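Local coordinates for protein propionate kinase (Francisella tularensis subsp. tularensis, PDB 3KHY) that probably makes acetyl phosphate from acetate and ATP, and can probably run the reaction backwards, as a magnesium-dependent homodimeric kinase of the acetokinase family, at residues A[227-232]-A[297-302]; A[273-278]-A[291-296]; A[317-322]-A[333-338]; A[323-328]-A[367-372]. All blocks are in the same frame, centred on the assembly; numbering follows the deposited sequence.

Contact 1 (A[227-232]-A[297-302]); sequences GLVMGT and SHRVAK
R299 reaches out from helix 287-307 and V229 lies over its flat end. The CG2 methyl of V229 sits above the centre of one guanidinium face, with V229 CG2 3.5 Å from R299 CZ. The two side chains cross at about a right angle. At the edge of the same group, a little out of the guanidinium plane, R299 NH1 gives a hydrogen bond to G227 O, 3.0 Å away. The donor lies in the carbonyl plane of G227, but the bond is bent, with an N-H...O angle of 145°. S234 O also accepts from R299 NH1, so two backbone carbonyls grip that nitrogen. A methyl over the face and carbonyls at NH1 together limit how the guanidinium can turn.

R299 leaves the helix with CG anti to the backbone N and then bends at chi3 (-51°). Its aliphatic part therefore runs beside the loop, and R299 CD comes within 3.8 Å of L228 CA. L228 meets the next residue of the helix. Its CD2 branch rests 3.9 Å from V300 CA, and L228 CD2 is 4.2 Å from V300 CG2. These two side chains cross obliquely. L228 and V300 also both touch L201, a predicted ATP-binding residue on strand 196-201. V229 packs in addition on A157 of the second subunit.

The arrangement is a buried loop-on-helix packing with one arginine bonded to backbone carbonyls. It joins the loop after strand 214-218 to helix 287-307 in the part of the actin-like ATPase fold that carries the predicted ATP site.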
loop_
_atom_site.group_PDB
_atom_site.type_symbol
_atom_site.label_atom_id
_atom_site.label_comp_id
_atom_site.label_asym_id
_atom_site.label_seq_id
_atom_site.Cartn_x
_atom_site.Cartn_y
_atom_site.Cartn_z
ATOM N N GLY A 227 0.408 4.994 4.146
ATOM C CA GLY A 227 0.039 5.776 2.979
ATOM C C GLY A 227 1.143 6.629 2.378
ATOM O O GLY A 227 2.181 6.114 1.927
ATOM N N LEU A 228 0.906 7.936 2.364
ATOM C CA LEU A 228 1.827 8.908 1.760
ATOM C C LEU A 228 3.152 9.036 2.511
ATOM O O LEU A 228 3.224 8.753 3.717
ATOM C CB LEU A 228 1.151 10.292 1.686
ATOM C CG LEU A 228 -0.096 10.395 0.807
ATOM C CD1 LEU A 228 -0.613 11.861 0.740
ATOM C CD2 LEU A 228 0.193 9.852 -0.602
ATOM N N VAL A 229 4.198 9.472 1.796
ATOM C CA VAL A 229 5.458 9.862 2.437
ATOM C C VAL A 229 5.200 11.079 3.333
ATOM O O VAL A 229 4.455 11.983 2.956
ATOM C CB VAL A 229 6.548 10.212 1.386
ATOM C CG1 VAL A 229 7.832 10.718 2.061
ATOM C CG2 VAL A 229 6.836 8.997 0.503
HETATM N N MSE A 230 5.792 11.097 4.524
HETATM C CA MSE A 230 5.599 12.219 5.446
HETATM C C MSE A 230 6.939 12.737 5.992
HETATM O O MSE A 230 7.998 12.296 5.560
HETATM C CB MSE A 230 4.651 11.818 6.582
HETATM C CG MSE A 230 3.532 10.887 6.127
HETATM SE SE MSE A 230 2.158 10.544 7.509
HETATM C CE MSE A 230 1.300 9.002 6.656
ATOM N N GLY A 231 6.894 13.672 6.936
ATOM C CA GLY A 231 8.120 14.246 7.480
ATOM C C GLY A 231 9.046 13.204 8.085
ATOM O O GLY A 231 10.234 13.154 7.769
ATOM N N THR A 232 8.505 12.365 8.961
ATOM C CA THR A 232 9.305 11.312 9.581
ATOM C C THR A 232 8.683 9.909 9.494
ATOM O O THR A 232 9.268 8.950 10.003
ATOM C CB THR A 232 9.614 11.634 11.062
ATOM O OG1 THR A 232 8.426 11.484 11.854
ATOM C CG2 THR A 232 10.145 13.067 11.199
ATOM N N SER A 297 6.535 13.235 -4.101
ATOM C CA SER A 297 5.579 13.729 -5.090
ATOM C C SER A 297 4.971 12.603 -5.911
ATOM O O SER A 297 3.789 12.628 -6.219
ATOM C CB SER A 297 6.243 14.743 -6.028
ATOM O OG SER A 297 6.764 15.850 -5.303
ATOM N N HIS A 298 5.797 11.633 -6.292
ATOM C CA HIS A 298 5.313 10.507 -7.098
ATOM C C HIS A 298 4.289 9.679 -6.341
ATOM O O HIS A 298 3.296 9.213 -6.907
ATOM C CB HIS A 298 6.472 9.621 -7.516
ATOM C CG HIS A 298 6.061 8.488 -8.397
ATOM N ND1 HIS A 298 5.680 8.671 -9.709
ATOM C CD2 HIS A 298 5.957 7.162 -8.153
ATOM C CE1 HIS A 298 5.360 7.503 -10.238
ATOM N NE2 HIS A 298 5.525 6.571 -9.317
ATOM N N ARG A 299 4.511 9.493 -5.044
ATOM C CA ARG A 299 3.544 8.722 -4.274
ATOM C C ARG A 299 2.195 9.447 -4.209
ATOM O O ARG A 299 1.141 8.818 -4.386
ATOM C CB ARG A 299 4.046 8.379 -2.868
ATOM C CG ARG A 299 3.057 7.435 -2.171
ATOM C CD ARG A 299 3.578 6.817 -0.900
ATOM N NE ARG A 299 4.889 6.172 -1.034
ATOM C CZ ARG A 299 5.596 5.790 0.022
ATOM N NH1 ARG A 299 5.087 5.984 1.239
ATOM N NH2 ARG A 299 6.794 5.231 -0.125
ATOM N N VAL A 300 2.215 10.765 -4.010
ATOM C CA VAL A 300 0.945 11.511 -4.032
ATOM C C VAL A 300 0.267 11.342 -5.395
ATOM O O VAL A 300 -0.941 11.094 -5.475
ATOM C CB VAL A 300 1.131 13.029 -3.767
ATOM C CG1 VAL A 300 -0.220 13.779 -3.933
ATOM C CG2 VAL A 300 1.737 13.274 -2.381
ATOM N N ALA A 301 1.037 11.500 -6.471
ATOM C CA ALA A 301 0.481 11.340 -7.811
ATOM C C ALA A 301 -0.104 9.945 -8.035
ATOM O O ALA A 301 -1.165 9.818 -8.642
ATOM C CB ALA A 301 1.522 11.666 -8.879
ATOM N N LYS A 302 0.572 8.898 -7.545
ATOM C CA LYS A 302 0.039 7.541 -7.665
ATOM C C LYS A 302 -1.316 7.344 -6.960
ATOM O O LYS A 302 -2.196 6.654 -7.489
ATOM C CB LYS A 302 1.057 6.490 -7.184
ATOM C CG LYS A 302 2.069 6.130 -8.269
ATOM C CD LYS A 302 3.099 5.137 -7.794
ATOM C CE LYS A 302 2.485 3.768 -7.556
ATOM N NZ LYS A 302 3.551 2.838 -7.107
#

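Contact 2 (A[273-278]-A[291-296]); sequences NDMREV and LAIEIF
D274 OD1 accepts the backbone N-H of R276, with D274 OD1 to R276 N at 2.9 Å, and this bond caps the helix from which M275 and V278 reach segment 291-296. D274 holds the N-cap position of helix 275-283, and the N-H comes from above the carboxylate plane. The contact itself is apolar.

M275, a selenomethionine, points its terminal methyl at the ring of F296. M275 CE lies 3.5 Å from the centroid of the F296 ring and only 6° off the ring normal, a CH-pi contact over the face. The chain of M275 bends at chi2 (55°) and again at chi3, which brings CE over the ring. The selenium stands above the same face at a longer distance, in a Met-aromatic arrangement. M275 SE also touches I293 CG1 at 4.0 Å. V278 and I293 lie alongside each other, pointing opposite ways, with V278 CG1 3.9 Å from I293 CG1. A292 CB meets V278 CG1 more loosely, at 4.4 Å.

D274, M275 and R276 are predicted to bind ATP. Helix 287-307 carries A292, I293 and F296, and F296 lies near L201 of strand 196-201. I330 of helix 328-337 touches M275, I293 and F296, and helix 265-270 meets M275, V278 and A292.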
loop_
_atom_site.group_PDB
_atom_site.type_symbol
_atom_site.label_atom_id
_atom_site.label_comp_id
_atom_site.label_asym_id
_atom_site.label_seq_id
_atom_site.Cartn_x
_atom_site.Cartn_y
_atom_site.Cartn_z
ATOM N N ASN A 273 13.372 16.546 8.076
ATOM C CA ASN A 273 11.939 16.244 8.144
ATOM C C ASN A 273 11.055 17.383 7.639
ATOM O O ASN A 273 9.929 17.161 7.212
ATOM C CB ASN A 273 11.525 15.880 9.569
ATOM C CG ASN A 273 11.637 17.055 10.523
ATOM O OD1 ASN A 273 12.729 17.537 10.797
ATOM N ND2 ASN A 273 10.498 17.532 11.015
ATOM N N ASP A 274 11.573 18.603 7.692
ATOM C CA ASP A 274 10.788 19.793 7.347
ATOM C C ASP A 274 10.830 20.044 5.836
ATOM O O ASP A 274 11.891 20.307 5.281
ATOM C CB ASP A 274 11.336 21.003 8.118
ATOM C CG ASP A 274 10.592 22.297 7.805
ATOM O OD1 ASP A 274 9.783 22.339 6.855
ATOM O OD2 ASP A 274 10.833 23.287 8.519
HETATM N N MSE A 275 9.682 19.952 5.170
HETATM C CA MSE A 275 9.643 20.074 3.704
HETATM C C MSE A 275 10.218 21.386 3.175
HETATM O O MSE A 275 10.789 21.417 2.077
HETATM C CB MSE A 275 8.229 19.871 3.153
HETATM C CG MSE A 275 8.162 19.980 1.606
HETATM SE SE MSE A 275 9.380 18.771 0.642
HETATM C CE MSE A 275 8.118 17.285 0.299
ATOM N N ARG A 276 10.059 22.462 3.939
ATOM C CA ARG A 276 10.639 23.747 3.562
ATOM C C ARG A 276 12.161 23.657 3.457
ATOM O O ARG A 276 12.757 24.177 2.515
ATOM C CB ARG A 276 10.260 24.832 4.566
ATOM C CG ARG A 276 8.767 25.044 4.721
ATOM C CD ARG A 276 8.474 26.189 5.687
ATOM N NE ARG A 276 7.064 26.575 5.669
ATOM C CZ ARG A 276 6.583 27.686 6.221
ATOM N NH1 ARG A 276 7.403 28.530 6.836
ATOM N NH2 ARG A 276 5.284 27.956 6.153
ATOM N N GLU A 277 12.788 22.999 4.428
ATOM C CA GLU A 277 14.235 22.830 4.408
ATOM C C GLU A 277 14.658 21.862 3.317
ATOM O O GLU A 277 15.683 22.066 2.658
ATOM C CB GLU A 277 14.749 22.340 5.759
ATOM C CG GLU A 277 14.465 23.294 6.904
ATOM C CD GLU A 277 15.211 22.916 8.168
ATOM O OE1 GLU A 277 15.937 21.894 8.145
ATOM O OE2 GLU A 277 15.079 23.647 9.178
ATOM N N VAL A 278 13.886 20.793 3.135
ATOM C CA VAL A 278 14.163 19.880 2.030
ATOM C C VAL A 278 14.170 20.654 0.708
ATOM O O VAL A 278 15.108 20.544 -0.078
ATOM C CB VAL A 278 13.152 18.713 1.971
ATOM C CG1 VAL A 278 13.443 17.817 0.763
ATOM C CG2 VAL A 278 13.202 17.906 3.261
ATOM N N LEU A 291 15.784 13.715 -4.483
ATOM C CA LEU A 291 15.199 12.366 -4.514
ATOM C C LEU A 291 14.030 12.245 -3.550
ATOM O O LEU A 291 13.024 11.598 -3.855
ATOM C CB LEU A 291 16.250 11.299 -4.169
ATOM C CG LEU A 291 15.732 9.856 -4.166
ATOM C CD1 LEU A 291 15.179 9.446 -5.550
ATOM C CD2 LEU A 291 16.807 8.872 -3.694
ATOM N N ALA A 292 14.175 12.843 -2.372
ATOM C CA ALA A 292 13.110 12.819 -1.373
ATOM C C ALA A 292 11.853 13.477 -1.942
ATOM O O ALA A 292 10.738 12.994 -1.736
ATOM C CB ALA A 292 13.558 13.535 -0.094
ATOM N N ILE A 293 12.037 14.580 -2.660
ATOM C CA ILE A 293 10.909 15.277 -3.276
ATOM C C ILE A 293 10.279 14.451 -4.401
ATOM O O ILE A 293 9.059 14.436 -4.538
ATOM C CB ILE A 293 11.321 16.684 -3.776
ATOM C CG1 ILE A 293 11.515 17.627 -2.579
ATOM C CG2 ILE A 293 10.275 17.267 -4.730
ATOM C CD1 ILE A 293 12.133 18.977 -2.952
ATOM N N GLU A 294 11.107 13.771 -5.197
ATOM C CA GLU A 294 10.601 12.884 -6.243
ATOM C C GLU A 294 9.802 11.738 -5.618
ATOM O O GLU A 294 8.690 11.449 -6.045
ATOM C CB GLU A 294 11.733 12.312 -7.107
ATOM C CG GLU A 294 12.477 13.366 -7.937
ATOM C CD GLU A 294 11.533 14.144 -8.833
ATOM O OE1 GLU A 294 10.949 13.528 -9.758
ATOM O OE2 GLU A 294 11.358 15.358 -8.598
ATOM N N ILE A 295 10.367 11.080 -4.608
ATOM C CA ILE A 295 9.646 9.963 -3.972
ATOM C C ILE A 295 8.319 10.458 -3.379
ATOM O O ILE A 295 7.268 9.865 -3.593
ATOM C CB ILE A 295 10.516 9.274 -2.910
ATOM C CG1 ILE A 295 11.747 8.649 -3.575
ATOM C CG2 ILE A 295 9.727 8.191 -2.184
ATOM C CD1 ILE A 295 12.756 8.090 -2.580
ATOM N N PHE A 296 8.373 11.553 -2.636
ATOM C CA PHE A 296 7.176 12.139 -2.021
ATOM C C PHE A 296 6.128 12.486 -3.080
ATOM O O PHE A 296 4.967 12.079 -2.984
ATOM C CB PHE A 296 7.624 13.379 -1.242
ATOM C CG PHE A 296 6.520 14.178 -0.591
ATOM C CD1 PHE A 296 5.766 15.080 -1.326
ATOM C CD2 PHE A 296 6.327 14.116 0.787
ATOM C CE1 PHE A 296 4.788 15.851 -0.727
ATOM C CE2 PHE A 296 5.352 14.892 1.402
ATOM C CZ PHE A 296 4.582 15.764 0.645
#

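Contact 3 (A[317-322]-A[333-338]); sequences LVFTGG and NIISKL
This is a buried strand-to-helix packing, in which L317 and F319 of strand 316-320 meet I334 and I335 of helix 328-337 and L338 just after it. The strand lies in the five-stranded sheet, between strands 196-201 and 365-367. The short axes of 317-320 and 333-337 pass 12.0 Å apart and run nearly antiparallel, at 158°.

I335 fills the middle of the contact. Its CD1 methyl lies 3.8 Å from L317 CD2. The same I335 CD1 is 4.0 Å from F319 CZ, at the edge of the ring and near its plane. F319 CG is anti to its carbonyl carbon (chi1 -70°), and the ring reaches toward the helix between I334 and I335. I334 CD1 touches F319 CE1 at 3.9 Å.

Strand 316-320 and its parallel neighbour 365-367 are joined through helix 328-337, a beta-alpha-beta crossover. After the first strand come G321 and G322, and from G322 the sequence is consistent with a GxGxxA pattern. G322 is predicted to bind ATP, consistent with the nucleotide site of actin-like ATPases.

L317 also meets L338 tip to tip, with L317 CD2 4.1 Å from L338 CD1. F343 packs on both. On the helix itself, K337 NZ bonds to N333 OD1 at 2.9 Å.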
loop_
_atom_site.group_PDB
_atom_site.type_symbol
_atom_site.label_atom_id
_atom_site.label_comp_id
_atom_site.label_asym_id
_atom_site.label_seq_id
_atom_site.Cartn_x
_atom_site.Cartn_y
_atom_site.Cartn_z
ATOM N N LEU A 317 -9.059 18.324 -7.854
ATOM C CA LEU A 317 -8.033 17.834 -6.940
ATOM C C LEU A 317 -7.739 19.013 -6.018
ATOM O O LEU A 317 -7.523 20.127 -6.508
ATOM C CB LEU A 317 -6.778 17.452 -7.714
ATOM C CG LEU A 317 -5.519 17.183 -6.882
ATOM C CD1 LEU A 317 -5.750 16.025 -5.895
ATOM C CD2 LEU A 317 -4.345 16.881 -7.806
ATOM N N VAL A 318 -7.757 18.793 -4.699
ATOM C CA VAL A 318 -7.575 19.903 -3.740
ATOM C C VAL A 318 -6.351 19.693 -2.851
ATOM O O VAL A 318 -6.242 18.649 -2.202
ATOM C CB VAL A 318 -8.804 20.063 -2.827
ATOM C CG1 VAL A 318 -8.636 21.284 -1.924
ATOM C CG2 VAL A 318 -10.086 20.174 -3.663
ATOM N N PHE A 319 -5.428 20.668 -2.836
ATOM C CA PHE A 319 -4.273 20.638 -1.942
ATOM C C PHE A 319 -4.600 21.421 -0.678
ATOM O O PHE A 319 -5.200 22.497 -0.741
ATOM C CB PHE A 319 -3.044 21.306 -2.592
ATOM C CG PHE A 319 -2.449 20.533 -3.739
ATOM C CD1 PHE A 319 -1.636 19.432 -3.499
ATOM C CD2 PHE A 319 -2.666 20.936 -5.058
ATOM C CE1 PHE A 319 -1.065 18.726 -4.545
ATOM C CE2 PHE A 319 -2.095 20.229 -6.119
ATOM C CZ PHE A 319 -1.288 19.122 -5.859
ATOM N N THR A 320 -4.185 20.901 0.467
ATOM C CA THR A 320 -4.389 21.596 1.723
ATOM C C THR A 320 -3.295 21.161 2.703
ATOM O O THR A 320 -2.438 20.351 2.350
ATOM C CB THR A 320 -5.803 21.331 2.293
ATOM O OG1 THR A 320 -6.070 22.255 3.358
ATOM C CG2 THR A 320 -5.931 19.882 2.810
ATOM N N GLY A 321 -3.308 21.717 3.910
ATOM C CA GLY A 321 -2.276 21.431 4.894
ATOM C C GLY A 321 -1.103 22.395 4.772
ATOM O O GLY A 321 -1.031 23.170 3.820
ATOM N N GLY A 322 -0.180 22.344 5.729
ATOM C CA GLY A 322 0.957 23.256 5.747
ATOM C C GLY A 322 1.751 23.271 4.448
ATOM O O GLY A 322 2.171 24.328 3.965
ATOM N N ASN A 333 5.392 19.952 -8.829
ATOM C CA ASN A 333 6.041 18.681 -9.068
ATOM C C ASN A 333 4.982 17.582 -9.142
ATOM O O ASN A 333 4.980 16.765 -10.061
ATOM C CB ASN A 333 7.061 18.391 -7.966
ATOM C CG ASN A 333 7.904 17.164 -8.261
ATOM O OD1 ASN A 333 7.382 16.095 -8.589
ATOM N ND2 ASN A 333 9.217 17.310 -8.141
ATOM N N ILE A 334 4.061 17.579 -8.187
ATOM C CA ILE A 334 2.994 16.581 -8.195
ATOM C C ILE A 334 2.144 16.645 -9.474
ATOM O O ILE A 334 1.850 15.624 -10.085
ATOM C CB ILE A 334 2.117 16.721 -6.945
ATOM C CG1 ILE A 334 2.939 16.322 -5.708
ATOM C CG2 ILE A 334 0.872 15.852 -7.056
ATOM C CD1 ILE A 334 2.282 16.706 -4.388
ATOM N N ILE A 335 1.749 17.844 -9.884
ATOM C CA ILE A 335 0.910 17.981 -11.078
ATOM C C ILE A 335 1.689 17.585 -12.334
ATOM O O ILE A 335 1.151 16.981 -13.273
ATOM C CB ILE A 335 0.350 19.414 -11.179
ATOM C CG1 ILE A 335 -0.575 19.689 -9.988
ATOM C CG2 ILE A 335 -0.370 19.638 -12.512
ATOM C CD1 ILE A 335 -1.712 18.686 -9.835
ATOM N N SER A 336 2.973 17.920 -12.348
ATOM C CA SER A 336 3.860 17.477 -13.417
ATOM C C SER A 336 3.751 15.964 -13.622
ATOM O O SER A 336 3.679 15.472 -14.753
ATOM C CB SER A 336 5.306 17.848 -13.080
ATOM O OG SER A 336 6.162 17.508 -14.146
ATOM N N LYS A 337 3.723 15.222 -12.521
ATOM C CA LYS A 337 3.680 13.764 -12.616
ATOM C C LYS A 337 2.304 13.241 -13.030
ATOM O O LYS A 337 2.151 12.068 -13.346
ATOM C CB LYS A 337 4.158 13.138 -11.299
ATOM C CG LYS A 337 5.673 13.317 -11.113
ATOM C CD LYS A 337 6.176 12.853 -9.759
ATOM C CE LYS A 337 7.709 12.734 -9.765
ATOM N NZ LYS A 337 8.412 13.981 -10.224
ATOM N N LEU A 338 1.305 14.121 -13.013
ATOM C CA LEU A 338 -0.062 13.758 -13.372
ATOM C C LEU A 338 -0.416 14.219 -14.796
ATOM O O LEU A 338 -1.576 14.216 -15.187
ATOM C CB LEU A 338 -1.054 14.353 -12.372
ATOM C CG LEU A 338 -1.051 13.650 -11.006
ATOM C CD1 LEU A 338 -1.700 14.527 -9.929
ATOM C CD2 LEU A 338 -1.719 12.278 -11.069
#

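Contact 4 (A[323-328]-A[367-372]); sequences IGENAA and VIATNE
E325 CG is anti to the carbonyl carbon (chi1 -68°) and the rest of the E325 chain is extended, which carries its carboxylate over to the backbone of A369 and T370. There T370 N donates to E325 OE2 at 2.9 Å. The bond is nearly straight, with an N-H...O angle of 171°, but the donor stands well above the carboxylate plane. G321 N makes a weak hydrogen bond to E325 OE2, and T320 OG1 is in weak contact with it while also bonded to I368 O. The other oxygen is held through a water, which donates to E325 OE1 at 2.8 Å and to T370 O at 3.0 Å. So both carboxylate oxygens are tied to T370, one directly and one by the water.

The carboxylate lies against A369, with E325 CD 3.5 Å from A369 CA and E325 OE1 3.7 Å from A369 CB. E325 runs roughly perpendicular to the T370 side chain. T370 CG2 faces E325 OE2, while the hydroxyl of T370 is hydrogen-bonded to S177. At the other end V367 packs on the backbone of E325, with V367 CG1 3.8 Å from E325 CA.

Residues I323 to N326 are predicted to bind ATP, and E372 to bind magnesium. The contact joins the glycine-rich turn to the loop after strand 365-367, consistent with the nucleotide site of the actin-like ATPase fold.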
loop_
_atom_site.group_PDB
_atom_site.type_symbol
_atom_site.label_atom_id
_atom_site.label_comp_id
_atom_site.label_asym_id
_atom_site.label_seq_id
_atom_site.Cartn_x
_atom_site.Cartn_y
_atom_site.Cartn_z
ATOM N N ILE A 323 1.972 22.091 3.882
ATOM C CA ILE A 323 2.696 21.983 2.619
ATOM C C ILE A 323 1.776 22.271 1.445
ATOM O O ILE A 323 2.126 23.028 0.537
ATOM C CB ILE A 323 3.280 20.563 2.440
ATOM C CG1 ILE A 323 4.289 20.250 3.553
ATOM C CG2 ILE A 323 3.907 20.411 1.067
ATOM C CD1 ILE A 323 4.726 18.794 3.587
ATOM N N GLY A 324 0.591 21.668 1.464
ATOM C CA GLY A 324 -0.354 21.792 0.366
ATOM C C GLY A 324 -0.753 23.240 0.123
ATOM O O GLY A 324 -0.941 23.669 -1.024
ATOM N N GLU A 325 -0.855 24.009 1.201
ATOM C CA GLU A 325 -1.293 25.401 1.089
ATOM C C GLU A 325 -0.193 26.351 0.626
ATOM O O GLU A 325 -0.473 27.390 0.030
ATOM C CB GLU A 325 -1.860 25.894 2.431
ATOM C CG GLU A 325 -3.176 25.218 2.828
ATOM C CD GLU A 325 -3.521 25.390 4.312
ATOM O OE1 GLU A 325 -3.195 26.446 4.902
ATOM O OE2 GLU A 325 -4.118 24.462 4.893
ATOM N N ASN A 326 1.054 25.989 0.900
ATOM C CA ASN A 326 2.154 26.943 0.832
ATOM C C ASN A 326 3.285 26.601 -0.134
ATOM O O ASN A 326 3.981 27.494 -0.609
ATOM C CB ASN A 326 2.727 27.154 2.233
ATOM C CG ASN A 326 1.715 27.776 3.173
ATOM O OD1 ASN A 326 1.227 28.874 2.918
ATOM N ND2 ASN A 326 1.379 27.067 4.252
ATOM N N ALA A 327 3.468 25.317 -0.419
ATOM C CA ALA A 327 4.618 24.873 -1.217
ATOM C C ALA A 327 4.323 24.817 -2.728
ATOM O O ALA A 327 3.965 23.773 -3.248
ATOM C CB ALA A 327 5.114 23.504 -0.705
ATOM N N ALA A 328 4.479 25.935 -3.435
ATOM C CA ALA A 328 4.168 25.959 -4.867
ATOM C C ALA A 328 5.012 24.964 -5.650
ATOM O O ALA A 328 4.532 24.355 -6.597
ATOM C CB ALA A 328 4.341 27.382 -5.451
ATOM N N VAL A 367 -6.362 25.122 -4.220
ATOM C CA VAL A 367 -5.723 25.235 -2.926
ATOM C C VAL A 367 -6.759 25.808 -1.969
ATOM O O VAL A 367 -7.298 26.891 -2.201
ATOM C CB VAL A 367 -4.515 26.177 -2.959
ATOM C CG1 VAL A 367 -3.919 26.291 -1.567
ATOM C CG2 VAL A 367 -3.472 25.680 -3.955
ATOM N N ILE A 368 -7.035 25.079 -0.895
ATOM C CA ILE A 368 -8.010 25.513 0.097
ATOM C C ILE A 368 -7.380 25.345 1.471
ATOM O O ILE A 368 -6.862 24.275 1.795
ATOM C CB ILE A 368 -9.298 24.656 0.009
ATOM C CG1 ILE A 368 -9.939 24.803 -1.375
ATOM C CG2 ILE A 368 -10.283 25.044 1.124
ATOM C CD1 ILE A 368 -11.261 23.999 -1.534
ATOM N N ALA A 369 -7.394 26.401 2.268
ATOM C CA ALA A 369 -6.764 26.356 3.582
ATOM C C ALA A 369 -7.614 25.509 4.510
ATOM O O ALA A 369 -8.828 25.673 4.561
ATOM C CB ALA A 369 -6.604 27.768 4.146
ATOM N N THR A 370 -6.994 24.597 5.240
ATOM C CA THR A 370 -7.769 23.811 6.191
ATOM C C THR A 370 -7.870 24.572 7.518
ATOM O O THR A 370 -7.080 25.475 7.791
ATOM C CB THR A 370 -7.204 22.385 6.382
ATOM O OG1 THR A 370 -8.134 21.601 7.138
ATOM C CG2 THR A 370 -5.874 22.400 7.108
ATOM N N ASN A 371 -8.860 24.228 8.333
ATOM C CA ASN A 371 -9.035 24.898 9.618
ATOM C C ASN A 371 -9.728 23.912 10.547
ATOM O O ASN A 371 -10.938 23.969 10.749
ATOM C CB ASN A 371 -9.862 26.186 9.467
ATOM C CG ASN A 371 -9.825 27.064 10.722
ATOM O OD1 ASN A 371 -9.516 26.593 11.822
ATOM N ND2 ASN A 371 -10.137 28.340 10.559
ATOM N N GLU A 372 -8.954 22.970 11.065
ATOM C CA GLU A 372 -9.523 21.876 11.838
ATOM C C GLU A 372 -10.116 22.390 13.146
ATOM O O GLU A 372 -11.084 21.843 13.640
ATOM C CB GLU A 372 -8.449 20.824 12.121
ATOM C CG GLU A 372 -7.954 20.103 10.869
ATOM C CD GLU A 372 -6.462 19.824 10.902
ATOM O OE1 GLU A 372 -5.668 20.739 10.569
ATOM O OE2 GLU A 372 -6.083 18.688 11.257
HETATM O O HOH W 1 -4.480 26.884 7.332
#

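All four contacts lie in the later half of the chain. Contacts 1 and 2 share helix 287-307 and their centres are 10 Å apart. Contact 2 falls between the two segments of contact 1 along the chain, and both reach the second subunit. Contacts 3 and 4 follow. Their segments alternate, they share helix 321-326, and their centres are also 10 Å apart. E294 of contact 2 joins contact 3 by a salt bridge to K337. I323 of contact 4 touches M275 and F296 of contact 2. The helices and the five-stranded sheet are thus packed together around residues predicted to bind ATP.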